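Serine protease MT3772 (Mycobacterium tuberculosis, PDB 3K6Y) is a serine endopeptidase, made as a membrane protein and seen here as its trypsin-like protease domain, probably required for resistance to acid and oxidative stress. Local coordinates at residues Phe210-Thr213 and Ala214-Ala218. Residues are numbered along the deposited sequence; the frame is centred on the assembly and turned at random.
Sequences FVLT and AGEVA
Thr213 and Glu216 meet where a barrel strand gives way to a short helix, and two backbone N-H groups of the helix are bonded there, one by the hydroxyl oxygen and the other by the carbonyl oxygen of Thr213. Thr213 is the N-cap: its OG1 accepts a hydrogen bond from the backbone N of Glu216 at 3.0 Å, with an N-H...O angle of 148°. With chi1 at 71°, OG1 sits between the backbone N and the carbonyl carbon, which swings it over the first turn to meet the N-H of Glu216, for which no helical carbonyl lies four residues back. The same hydroxyl oxygen packs 3.4 Å from CB of Glu216, the two side chains crossing at about a right angle. One residue further on, Val217 N donates to Thr213 O at 3.1 Å, nearly in line with the carbonyl bond, closing the first helical turn.

Apolar packing joins the strand to the turn. The CB of Leu212 is directed toward the helix, and CB and CD1 lie 3.8 and 3.9 Å from CG1 of Val217. In Val217, CG1 and CG2 lie 3.7 and 3.8 Å from Thr213 O, both methyl groups approaching the oxygen from the same side, as the N-H does.

Glu216 extends CG anti to its backbone N (chi1 177°), then bends at chi2, and its OE2 accepts a hydrogen bond from the backbone N of Asp170 in strand 167-175. Strand 208-213 runs antiparallel between strands 167-175 and 194-201 in the second of the two six-stranded barrels of this chymotrypsin-like fold. Leu212 and Val217 also touch Val105 of strand 105-109 in the first barrel, with the side chain of Leu212 about 5 Å from that of Asp104, predicted to belong to the catalytic triad.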
loop_
_atom_site.group_PDB
_atom_site.type_symbol
_atom_site.label_atom_id
_atom_site.label_comp_id
_atom_site.label_asym_id
_atom_site.label_seq_id
_atom_site.Cartn_x
_atom_site.Cartn_y
_atom_site.Cartn_z
ATOM N N PHE A 210 18.289 11.723 10.431
ATOM C CA PHE A 210 18.280 11.563 8.987
ATOM C C PHE A 210 17.147 12.385 8.406
ATOM O O PHE A 210 16.019 12.376 8.939
ATOM C CB PHE A 210 18.051 10.110 8.596
ATOM C CG PHE A 210 19.187 9.204 8.965
ATOM C CD1 PHE A 210 20.275 9.071 8.114
ATOM C CD2 PHE A 210 19.191 8.539 10.178
ATOM C CE1 PHE A 210 21.347 8.238 8.447
ATOM C CE2 PHE A 210 20.265 7.700 10.531
ATOM C CZ PHE A 210 21.343 7.569 9.663
ATOM N N VAL A 211 17.464 13.104 7.329
ATOM C CA VAL A 211 16.566 14.076 6.709
ATOM C C VAL A 211 16.573 13.881 5.200
ATOM O O VAL A 211 17.648 13.894 4.583
ATOM C CB VAL A 211 17.037 15.510 7.045
ATOM C CG1 VAL A 211 16.114 16.547 6.422
ATOM C CG2 VAL A 211 17.135 15.705 8.551
ATOM N N LEU A 212 15.399 13.697 4.579
ATOM C CA LEU A 212 15.360 13.647 3.116
ATOM C C LEU A 212 15.653 15.023 2.583
ATOM O O LEU A 212 15.064 15.994 3.049
ATOM C CB LEU A 212 13.973 13.239 2.620
ATOM C CG LEU A 212 13.423 11.898 3.083
ATOM C CD1 LEU A 212 11.953 11.759 2.723
ATOM C CD2 LEU A 212 14.249 10.745 2.485
ATOM N N THR A 213 16.535 15.148 1.597
ATOM C CA THR A 213 16.834 16.497 1.117
ATOM C C THR A 213 15.655 17.123 0.359
ATOM O O THR A 213 14.788 16.421 -0.167
ATOM C CB THR A 213 18.092 16.554 0.218
ATOM O OG1 THR A 213 17.798 15.927 -1.026
ATOM C CG2 THR A 213 19.315 15.922 0.890
ATOM N N ALA A 214 15.680 18.449 0.236
ATOM C CA ALA A 214 14.700 19.120 -0.603
ATOM C C ALA A 214 14.699 18.552 -2.030
ATOM O O ALA A 214 13.649 18.311 -2.616
ATOM C CB ALA A 214 14.946 20.638 -0.616
ATOM N N GLY A 215 15.898 18.332 -2.578
ATOM C CA GLY A 215 16.028 17.743 -3.911
ATOM C C GLY A 215 15.418 16.352 -4.003
ATOM O O GLY A 215 14.809 16.005 -5.018
ATOM N N GLU A 216 15.574 15.554 -2.943
ATOM C CA GLU A 216 15.050 14.202 -2.934
ATOM C C GLU A 216 13.511 14.185 -2.988
ATOM O O GLU A 216 12.917 13.291 -3.595
ATOM C CB GLU A 216 15.537 13.475 -1.672
ATOM C CG GLU A 216 15.008 12.060 -1.483
ATOM C CD GLU A 216 15.397 11.121 -2.605
ATOM O OE1 GLU A 216 14.575 10.248 -2.949
ATOM O OE2 GLU A 216 16.540 11.217 -3.118
ATOM N N VAL A 217 12.876 15.150 -2.320
ATOM C CA VAL A 217 11.406 15.152 -2.245
ATOM C C VAL A 217 10.761 15.970 -3.367
ATOM O O VAL A 217 9.549 15.894 -3.569
ATOM C CB VAL A 217 10.866 15.590 -0.855
ATOM C CG1 VAL A 217 11.488 14.772 0.250
ATOM C CG2 VAL A 217 11.060 17.080 -0.598
ATOM N N ALA A 218 11.578 16.694 -4.141
ATOM C CA ALA A 218 11.056 17.613 -5.152
ATOM C C ALA A 218 10.171 16.925 -6.183
ATOM O O ALA A 218 9.155 17.479 -6.622
ATOM C CB ALA A 218 12.205 18.340 -5.852
#